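Local coordinates for high affinity transport system protein p37 (Mycoplasma hyorhinis, PDB 3E78) that forms part of a high-affinity transport system, probably as its lipid-attached binding protein, and holds thiamine diphosphate in this structure, at residues T148-V153 and Y206-Q211; K160-G165 and L266-Q271; S292-G297 and K322-K327. One frame throughout, in Å; residues are numbered along the deposited sequence.

In the fold
All three contacts join segments distant in sequence, and none lies at the centre of the chain. Contact 1 is a surface contact, in which the end of strand 141-152 pairs with segment 206-211, which turns a corner at its middle, through backbone bonds and a Q211 amide bonded to T148 and N150, with the Y206 side chain near the bound thiamine diphosphate. Contacts 2 and 3 are partly buried. Contact 2 sets a loop following that same strand against the end of helix 256-269 by means of one tyrosine, whereas contact 3 joins two loops flanking strands of the mixed sheet and relies on a backbone hydrogen bond, a ring face and a water. Their centres lie about 26 Å apart in every pairing.

Contact 1. Residues T148-V153 and Y206-Q211; sequences TTNSFV and YDPTVQ
Strand residues N150 to F152 run antiparallel to the segment Y206-Q211, which leaves the pairing at a type I turn from D207 to V210 and rejoins it at Q211. F152 and Y206 form a non-hydrogen-bonded pair with their CA atoms 4.3 Å apart, and N150 pairs likewise with Q211. Between them, S151 N donates to V210 O (2.9 Å) and S151 O accepts from D207 N (2.8 Å), so the N and O of S151 bond to the two ends of the turn.

The Q211 side chain, bent at chi2 (-61°), lays its amide between two strand residues. T148 OG1 donates to a lone pair of Q211 OE1 at 2.8 Å, while Q211 NE2 donates a hydrogen bond to N150 OD1, also at 2.8 Å, with the two amide planes nearly perpendicular (78°). At the other end the rings of F152 and Y206 point the same way and meet obliquely, F152 CE1 lying 3.4 Å from Y206 CE2, with F152 CD1 over one face of the tyrosine. N150 O sits at that ring's edge.

Within the turn, D207 OD1 accepts from T209 N, an Asx turn, while D207 OD2 forms a salt bridge with K156. With both ends bonded, the Q211 amide has its rotation fixed, and the Y206 side chain, about 5 Å from the thiamine diphosphate, is held against the strand beside the ligand.

Contact 2. Residues K160-G165 and L266-Q271; sequences KFYVDG and LKNHFQ
Y162 reaches from a loop to N268 and H269 in the last turn of helix 256-269, a loop-to-helix packing in a protein of the periplasmic-binding-protein clan. The loop lies between strand 141-152 and helix 170-184. The closest CA pair, G165 CA and H269 CA, is 6.6 Å apart, and the Y162 side chain makes most of the contact on the loop side.

From CB, which is directed at the helix, the side chain extends with CG anti to the backbone N (chi1 174°), and this torsion carries the ring across. Y162 CD2 and CE2 both approach N268 CB, which lies obliquely to the ring, the nearer being Y162 CE2 at 3.7 Å. The two side chains run antiparallel alongside one another, with ring and amide planes 55° apart. D164 N lies over one ring face, toward its rim, and CE1 nears H269 ND1. Next, Y162 CZ comes within 4.0 Å of H269 CA. At the tip, Y162 OH is 2.9 Å from H269 ND1 in a hydrogen bond whose donor could be either residue, at the edge of the imidazole, near its plane. The two side chains cross at about a right angle.

H269 is also gripped from its other nitrogen: NE2 bonds to W235 O, and the W235 ring stacks on the imidazole. Bonds at both ring nitrogens fix its rotation about CB-CG, and D164 O also lies near its plane at the edge. A water sits very close to Y162 OH, at a distance too short to trust in detail, and donates to N268 O at 3.0 Å.

Contact 3. Residues S292-G297 and K322-K327; sequences SADTLG and KPFETK
This is a loop-to-loop contact, partly buried, at the ends of strands in the five-stranded mixed sheet of a protein of the periplasmic-binding-protein clan. S292-G297, mostly a 3-10 segment, lies between strands 288-290 and 304-308; K322-K327 precedes strand 331-337 and contains a type II turn from K322 to E325. The two segments come closest, by CA atoms, at two places, D294 with F324 (CA atoms 4.3 Å apart) and G297 with T326.

At the first, F324 N donates to D294 O at 2.8 Å, a nearly straight bond (N-H...O 165°) directed at a lone pair of the carbonyl. The same two residues meet again through their side chains: D294 CB stands over the centre of the F324 ring, 3.6 Å from the centroid and close to the ring normal, a CH-pi contact. In D294 the first torsion sets CG between the backbone N and the carbonyl carbon (chi1 49°), which turns the carboxylate aside, so that CB is what faces the ring. Elsewhere around the ring, Y187 meets it edge-to-face, and W220 and M332 of two sheet strands also touch it.

At the second place, G297 brings its CA to 3.2 Å from E325 O in a CA-H...O contact with an angle of 157° at the hydrogen. Further along, K327 NZ forms a salt bridge with D300.

Between the two places a single water ties three backbone atoms together, donating to D294 O (2.8 Å) and to E325 O (2.7 Å) and accepting from G297 N (2.8 Å). D294 O thus accepts two hydrogen bonds, from F324 N and from the water.

Contact 1. Residues T148-V153 and Y206-Q211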
loop_
_atom_site.group_PDB
_atom_site.type_symbol
_atom_site.label_atom_id
_atom_site.label_comp_id
_atom_site.label_asym_id
_atom_site.label_seq_id
_atom_site.Cartn_x
_atom_site.Cartn_y
_atom_site.Cartn_z
ATOM N N THR A 148 8.783 2.905 4.947
ATOM C CA THR A 148 7.854 3.256 6.013
ATOM C C THR A 148 7.026 4.448 5.550
ATOM O O THR A 148 7.408 5.154 4.624
ATOM C CB THR A 148 8.534 3.594 7.347
ATOM O OG1 THR A 148 9.312 4.781 7.164
ATOM C CG2 THR A 148 9.446 2.459 7.786
ATOM N N THR A 149 5.874 4.659 6.188
ATOM C CA THR A 149 4.983 5.740 5.750
ATOM C C THR A 149 4.527 6.518 6.980
ATOM O O THR A 149 4.522 5.991 8.093
ATOM C CB THR A 149 3.839 5.112 4.934
ATOM O OG1 THR A 149 3.018 6.092 4.297
ATOM C CG2 THR A 149 2.902 4.308 5.823
ATOM N N ASN A 150 4.164 7.783 6.816
ATOM C CA ASN A 150 3.614 8.555 7.933
ATOM C C ASN A 150 2.424 7.798 8.505
ATOM O O ASN A 150 1.549 7.397 7.740
ATOM C CB ASN A 150 3.198 9.947 7.464
ATOM C CG ASN A 150 4.396 10.833 7.155
ATOM O OD1 ASN A 150 5.521 10.557 7.588
ATOM N ND2 ASN A 150 4.151 11.899 6.412
ATOM N N SER A 151 2.392 7.586 9.808
ATOM C CA SER A 151 1.262 6.871 10.392
ATOM C C SER A 151 -0.007 7.714 10.305
ATOM O O SER A 151 0.025 8.946 10.283
ATOM C CB SER A 151 1.584 6.510 11.843
ATOM O OG SER A 151 1.522 7.681 12.647
ATOM N N PHE A 152 -1.149 7.048 10.224
ATOM C CA PHE A 152 -2.438 7.732 10.295
ATOM C C PHE A 152 -2.690 8.092 11.753
ATOM O O PHE A 152 -2.256 7.383 12.668
ATOM C CB PHE A 152 -3.546 6.842 9.738
ATOM C CG PHE A 152 -3.584 6.653 8.231
ATOM C CD1 PHE A 152 -3.562 7.721 7.358
ATOM C CD2 PHE A 152 -3.645 5.372 7.697
ATOM C CE1 PHE A 152 -3.604 7.531 5.994
ATOM C CE2 PHE A 152 -3.702 5.161 6.331
ATOM C CZ PHE A 152 -3.695 6.250 5.475
ATOM N N VAL A 153 -3.379 9.199 12.028
ATOM C CA VAL A 153 -3.564 9.497 13.453
ATOM C C VAL A 153 -4.410 8.426 14.117
ATOM O O VAL A 153 -4.306 8.180 15.316
ATOM C CB VAL A 153 -4.220 10.871 13.667
ATOM C CG1 VAL A 153 -3.280 11.990 13.263
ATOM C CG2 VAL A 153 -5.517 10.947 12.883
ATOM N N TYR A 206 -2.617 12.630 9.337
ATOM C CA TYR A 206 -1.402 11.861 9.590
ATOM C C TYR A 206 -0.615 12.347 10.795
ATOM O O TYR A 206 -0.670 13.521 11.148
ATOM C CB TYR A 206 -0.444 11.991 8.402
ATOM C CG TYR A 206 -0.851 11.352 7.110
ATOM C CD1 TYR A 206 -1.653 12.039 6.207
ATOM C CD2 TYR A 206 -0.426 10.066 6.789
ATOM C CE1 TYR A 206 -2.032 11.459 5.015
ATOM C CE2 TYR A 206 -0.793 9.476 5.599
ATOM C CZ TYR A 206 -1.591 10.180 4.720
ATOM O OH TYR A 206 -1.960 9.588 3.530
ATOM N N ASP A 207 0.162 11.460 11.409
ATOM C CA ASP A 207 1.148 11.917 12.372
ATOM C C ASP A 207 2.535 11.502 11.861
ATOM O O ASP A 207 2.998 10.379 12.020
ATOM C CB ASP A 207 0.937 11.369 13.771
ATOM C CG ASP A 207 2.055 11.755 14.727
ATOM O OD1 ASP A 207 2.950 12.566 14.409
ATOM O OD2 ASP A 207 2.044 11.213 15.855
ATOM N N PRO A 208 3.169 12.489 11.245
ATOM C CA PRO A 208 4.473 12.275 10.611
ATOM C C PRO A 208 5.578 12.001 11.622
ATOM O O PRO A 208 6.683 11.578 11.277
ATOM C CB PRO A 208 4.733 13.597 9.889
ATOM C CG PRO A 208 3.503 14.419 10.012
ATOM C CD PRO A 208 2.667 13.862 11.122
ATOM N N THR A 209 5.316 12.227 12.905
ATOM C CA THR A 209 6.370 11.997 13.895
ATOM C C THR A 209 6.472 10.509 14.162
ATOM O O THR A 209 7.373 10.000 14.812
ATOM C CB THR A 209 6.101 12.738 15.218
ATOM O OG1 THR A 209 5.200 11.971 16.017
ATOM C CG2 THR A 209 5.394 14.059 14.955
ATOM N N VAL A 210 5.480 9.792 13.643
ATOM C CA VAL A 210 5.436 8.353 13.872
ATOM C C VAL A 210 5.472 7.634 12.529
ATOM O O VAL A 210 4.544 7.806 11.755
ATOM C CB VAL A 210 4.176 7.943 14.647
ATOM C CG1 VAL A 210 4.089 6.436 14.798
ATOM C CG2 VAL A 210 4.168 8.631 16.011
ATOM N N GLN A 211 6.529 6.875 12.272
ATOM C CA GLN A 211 6.634 6.095 11.048
ATOM C C GLN A 211 5.973 4.734 11.253
ATOM O O GLN A 211 6.241 4.063 12.241
ATOM C CB GLN A 211 8.098 5.941 10.620
ATOM C CG GLN A 211 8.648 7.247 10.063
ATOM C CD GLN A 211 7.929 7.740 8.835
ATOM O OE1 GLN A 211 7.868 7.043 7.813
ATOM N NE2 GLN A 211 7.398 8.953 8.924
#

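Contact 2. Residues K160-G165 and L266-Q271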
loop_
_atom_site.group_PDB
_atom_site.type_symbol
_atom_site.label_atom_id
_atom_site.label_comp_id
_atom_site.label_asym_id
_atom_site.label_seq_id
_atom_site.Cartn_x
_atom_site.Cartn_y
_atom_site.Cartn_z
ATOM N N LYS A 160 -2.241 -4.606 16.482
ATOM C CA LYS A 160 -3.675 -4.761 16.648
ATOM C C LYS A 160 -4.197 -5.779 15.637
ATOM O O LYS A 160 -3.987 -5.600 14.433
ATOM C CB LYS A 160 -4.435 -3.458 16.428
ATOM C CG LYS A 160 -4.041 -2.309 17.329
ATOM C CD LYS A 160 -3.572 -2.761 18.690
ATOM C CE LYS A 160 -3.274 -1.568 19.593
ATOM N NZ LYS A 160 -3.414 -1.893 21.042
ATOM N N PHE A 161 -4.859 -6.818 16.128
ATOM C CA PHE A 161 -5.318 -7.892 15.260
ATOM C C PHE A 161 -6.780 -8.256 15.505
ATOM O O PHE A 161 -7.368 -7.876 16.516
ATOM C CB PHE A 161 -4.462 -9.150 15.481
ATOM C CG PHE A 161 -2.980 -8.927 15.197
ATOM C CD1 PHE A 161 -2.164 -8.341 16.151
ATOM C CD2 PHE A 161 -2.430 -9.308 13.984
ATOM C CE1 PHE A 161 -0.815 -8.137 15.903
ATOM C CE2 PHE A 161 -1.082 -9.098 13.726
ATOM C CZ PHE A 161 -0.284 -8.503 14.683
ATOM N N TYR A 162 -7.339 -9.014 14.573
ATOM C CA TYR A 162 -8.732 -9.420 14.686
ATOM C C TYR A 162 -8.915 -10.208 15.976
ATOM O O TYR A 162 -8.109 -11.086 16.287
ATOM C CB TYR A 162 -9.162 -10.240 13.461
ATOM C CG TYR A 162 -10.567 -10.790 13.622
ATOM C CD1 TYR A 162 -11.658 -9.976 13.347
ATOM C CD2 TYR A 162 -10.810 -12.088 14.050
ATOM C CE1 TYR A 162 -12.943 -10.460 13.492
ATOM C CE2 TYR A 162 -12.094 -12.581 14.204
ATOM C CZ TYR A 162 -13.157 -11.751 13.920
ATOM O OH TYR A 162 -14.441 -12.212 14.060
ATOM N N VAL A 163 -9.979 -9.912 16.728
ATOM C CA VAL A 163 -10.271 -10.775 17.892
ATOM C C VAL A 163 -11.649 -11.398 17.738
ATOM O O VAL A 163 -11.833 -12.615 17.685
ATOM C CB VAL A 163 -10.149 -9.985 19.203
ATOM C CG1 VAL A 163 -10.826 -10.714 20.358
ATOM C CG2 VAL A 163 -8.682 -9.731 19.528
ATOM N N ASP A 164 -12.711 -10.579 17.625
ATOM C CA ASP A 164 -14.006 -11.240 17.450
ATOM C C ASP A 164 -14.953 -10.390 16.623
ATOM O O ASP A 164 -16.093 -10.782 16.396
ATOM C CB ASP A 164 -14.629 -11.552 18.812
ATOM C CG ASP A 164 -14.692 -10.332 19.705
ATOM O OD1 ASP A 164 -14.707 -9.193 19.192
ATOM O OD2 ASP A 164 -14.715 -10.488 20.941
ATOM N N GLY A 165 -14.498 -9.227 16.160
ATOM C CA GLY A 165 -15.330 -8.396 15.315
ATOM C C GLY A 165 -16.464 -7.730 16.072
ATOM O O GLY A 165 -17.358 -7.153 15.451
ATOM N N LEU A 266 -13.076 -11.829 6.888
ATOM C CA LEU A 266 -14.376 -12.449 6.647
ATOM C C LEU A 266 -14.370 -13.913 7.039
ATOM O O LEU A 266 -15.304 -14.426 7.655
ATOM C CB LEU A 266 -14.770 -12.267 5.171
ATOM C CG LEU A 266 -15.016 -10.808 4.786
ATOM C CD1 LEU A 266 -15.444 -10.656 3.331
ATOM C CD2 LEU A 266 -16.072 -10.192 5.709
ATOM N N LYS A 267 -13.303 -14.637 6.712
ATOM C CA LYS A 267 -13.242 -16.053 7.054
ATOM C C LYS A 267 -13.254 -16.285 8.559
ATOM O O LYS A 267 -13.872 -17.222 9.061
ATOM C CB LYS A 267 -11.965 -16.671 6.461
ATOM C CG LYS A 267 -12.157 -17.426 5.163
ATOM C CD LYS A 267 -10.907 -17.362 4.290
ATOM C CE LYS A 267 -10.417 -18.752 3.913
ATOM N NZ LYS A 267 -9.241 -18.703 2.996
ATOM N N ASN A 268 -12.537 -15.437 9.294
ATOM C CA ASN A 268 -12.414 -15.594 10.730
ATOM C C ASN A 268 -13.721 -15.177 11.402
ATOM O O ASN A 268 -14.137 -15.682 12.439
ATOM C CB ASN A 268 -11.286 -14.750 11.315
ATOM C CG ASN A 268 -9.907 -15.177 10.860
ATOM O OD1 ASN A 268 -9.762 -16.155 10.130
ATOM N ND2 ASN A 268 -8.897 -14.435 11.289
ATOM N N HIS A 269 -14.368 -14.202 10.765
ATOM C CA HIS A 269 -15.585 -13.707 11.405
ATOM C C HIS A 269 -16.765 -14.619 11.105
ATOM O O HIS A 269 -17.532 -14.986 11.999
ATOM C CB HIS A 269 -15.873 -12.264 10.959
ATOM C CG HIS A 269 -17.080 -11.744 11.702
ATOM N ND1 HIS A 269 -17.004 -11.386 13.026
ATOM C CD2 HIS A 269 -18.357 -11.577 11.321
ATOM C CE1 HIS A 269 -18.200 -10.984 13.428
ATOM N NE2 HIS A 269 -19.035 -11.087 12.410
ATOM N N PHE A 270 -16.947 -15.006 9.849
ATOM C CA PHE A 270 -18.005 -15.933 9.456
ATOM C C PHE A 270 -17.454 -17.359 9.394
ATOM O O PHE A 270 -17.395 -17.977 8.333
ATOM C CB PHE A 270 -18.604 -15.514 8.118
ATOM C CG PHE A 270 -19.251 -14.133 8.103
ATOM C CD1 PHE A 270 -20.569 -13.943 8.489
ATOM C CD2 PHE A 270 -18.545 -13.014 7.703
ATOM C CE1 PHE A 270 -21.143 -12.691 8.475
ATOM C CE2 PHE A 270 -19.116 -11.759 7.683
ATOM C CZ PHE A 270 -20.432 -11.578 8.065
ATOM N N GLN A 271 -17.020 -17.904 10.525
ATOM C CA GLN A 271 -16.381 -19.202 10.645
ATOM C C GLN A 271 -17.067 -20.344 9.910
ATOM O O GLN A 271 -18.224 -20.688 10.161
ATOM C CB GLN A 271 -16.314 -19.586 12.136
ATOM C CG GLN A 271 -15.476 -18.628 12.964
ATOM C CD GLN A 271 -14.469 -19.361 13.833
ATOM O OE1 GLN A 271 -14.776 -19.676 14.983
ATOM N NE2 GLN A 271 -13.289 -19.626 13.282
HETATM O O HOH W 1 -14.795 -14.485 15.101
#

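Contact 3. Residues S292-G297 and K322-K327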
loop_
_atom_site.group_PDB
_atom_site.type_symbol
_atom_site.label_atom_id
_atom_site.label_comp_id
_atom_site.label_asym_id
_atom_site.label_seq_id
_atom_site.Cartn_x
_atom_site.Cartn_y
_atom_site.Cartn_z
ATOM N N SER A 292 -13.316 -0.016 -7.647
ATOM C CA SER A 292 -12.685 0.793 -6.621
ATOM C C SER A 292 -13.681 1.152 -5.524
ATOM O O SER A 292 -14.819 1.482 -5.876
ATOM C CB SER A 292 -12.149 2.075 -7.280
ATOM O OG SER A 292 -11.718 2.965 -6.266
ATOM N N ALA A 293 -13.325 1.117 -4.256
ATOM C CA ALA A 293 -14.269 1.501 -3.207
ATOM C C ALA A 293 -14.801 2.909 -3.370
ATOM O O ALA A 293 -15.913 3.207 -2.935
ATOM C CB ALA A 293 -13.611 1.435 -1.830
ATOM N N ASP A 294 -14.036 3.827 -3.969
ATOM C CA ASP A 294 -14.543 5.201 -3.981
ATOM C C ASP A 294 -15.664 5.392 -4.987
ATOM O O ASP A 294 -16.212 6.499 -5.084
ATOM C CB ASP A 294 -13.424 6.212 -4.196
ATOM C CG ASP A 294 -12.509 5.882 -5.355
ATOM O OD1 ASP A 294 -13.028 5.641 -6.462
ATOM O OD2 ASP A 294 -11.286 5.870 -5.121
ATOM N N THR A 295 -16.059 4.329 -5.691
ATOM C CA THR A 295 -17.250 4.400 -6.525
ATOM C C THR A 295 -18.441 3.687 -5.883
ATOM O O THR A 295 -19.475 3.523 -6.525
ATOM C CB THR A 295 -17.036 3.769 -7.921
ATOM O OG1 THR A 295 -16.890 2.347 -7.795
ATOM C CG2 THR A 295 -15.763 4.325 -8.538
ATOM N N LEU A 296 -18.318 3.257 -4.636
ATOM C CA LEU A 296 -19.381 2.480 -3.996
ATOM C C LEU A 296 -20.712 3.227 -3.984
ATOM O O LEU A 296 -21.773 2.615 -4.154
ATOM C CB LEU A 296 -18.961 2.124 -2.568
ATOM C CG LEU A 296 -19.897 1.257 -1.729
ATOM C CD1 LEU A 296 -20.251 -0.054 -2.412
ATOM C CD2 LEU A 296 -19.276 0.977 -0.361
ATOM N N GLY A 297 -20.653 4.538 -3.780
ATOM C CA GLY A 297 -21.885 5.309 -3.648
ATOM C C GLY A 297 -22.671 5.363 -4.935
ATOM O O GLY A 297 -23.833 5.767 -4.956
ATOM N N LYS A 322 -15.659 12.480 -8.463
ATOM C CA LYS A 322 -16.491 12.513 -7.263
ATOM C C LYS A 322 -16.268 11.308 -6.363
ATOM O O LYS A 322 -17.193 10.543 -6.068
ATOM C CB LYS A 322 -17.975 12.576 -7.644
ATOM C CG LYS A 322 -18.347 13.741 -8.546
ATOM C CD LYS A 322 -18.880 14.913 -7.737
ATOM C CE LYS A 322 -19.491 15.977 -8.630
ATOM N NZ LYS A 322 -18.725 17.255 -8.605
ATOM N N PRO A 323 -15.038 11.116 -5.910
ATOM C CA PRO A 323 -14.728 9.929 -5.120
ATOM C C PRO A 323 -15.531 9.880 -3.815
ATOM O O PRO A 323 -15.583 10.928 -3.176
ATOM C CB PRO A 323 -13.263 10.135 -4.722
ATOM C CG PRO A 323 -13.027 11.602 -4.880
ATOM C CD PRO A 323 -13.873 12.003 -6.070
ATOM N N PHE A 324 -16.040 8.720 -3.449
ATOM C CA PHE A 324 -16.729 8.483 -2.193
ATOM C C PHE A 324 -18.056 9.241 -2.133
ATOM O O PHE A 324 -18.627 9.346 -1.049
ATOM C CB PHE A 324 -15.887 8.884 -0.977
ATOM C CG PHE A 324 -14.614 8.045 -0.872
ATOM C CD1 PHE A 324 -14.646 6.778 -0.324
ATOM C CD2 PHE A 324 -13.407 8.536 -1.330
ATOM C CE1 PHE A 324 -13.504 6.012 -0.225
ATOM C CE2 PHE A 324 -12.252 7.780 -1.231
ATOM C CZ PHE A 324 -12.302 6.515 -0.676
ATOM N N GLU A 325 -18.523 9.745 -3.273
ATOM C CA GLU A 325 -19.801 10.455 -3.248
ATOM C C GLU A 325 -20.933 9.465 -3.020
ATOM O O GLU A 325 -20.885 8.316 -3.462
ATOM C CB GLU A 325 -20.016 11.241 -4.540
ATOM C CG GLU A 325 -20.813 12.523 -4.319
ATOM C CD GLU A 325 -21.480 12.970 -5.608
ATOM O OE1 GLU A 325 -21.898 14.143 -5.688
ATOM O OE2 GLU A 325 -21.567 12.128 -6.529
ATOM N N THR A 326 -21.972 9.896 -2.309
ATOM C CA THR A 326 -23.106 8.995 -2.085
ATOM C C THR A 326 -24.423 9.749 -2.286
ATOM O O THR A 326 -24.384 10.982 -2.303
ATOM C CB THR A 326 -23.031 8.379 -0.675
ATOM O OG1 THR A 326 -24.070 7.413 -0.480
ATOM C CG2 THR A 326 -23.233 9.472 0.367
ATOM N N LYS A 327 -25.517 9.014 -2.448
ATOM C CA LYS A 327 -26.866 9.564 -2.508
ATOM C C LYS A 327 -27.132 10.381 -1.245
ATOM O O LYS A 327 -26.499 10.190 -0.208
ATOM C CB LYS A 327 -27.942 8.497 -2.612
ATOM C CG LYS A 327 -28.216 7.932 -3.998
ATOM C CD LYS A 327 -28.910 6.586 -3.853
ATOM C CE LYS A 327 -29.166 5.912 -5.191
ATOM N NZ LYS A 327 -30.024 4.704 -5.002
HETATM O O HOH W 2 -18.957 6.670 -4.476
#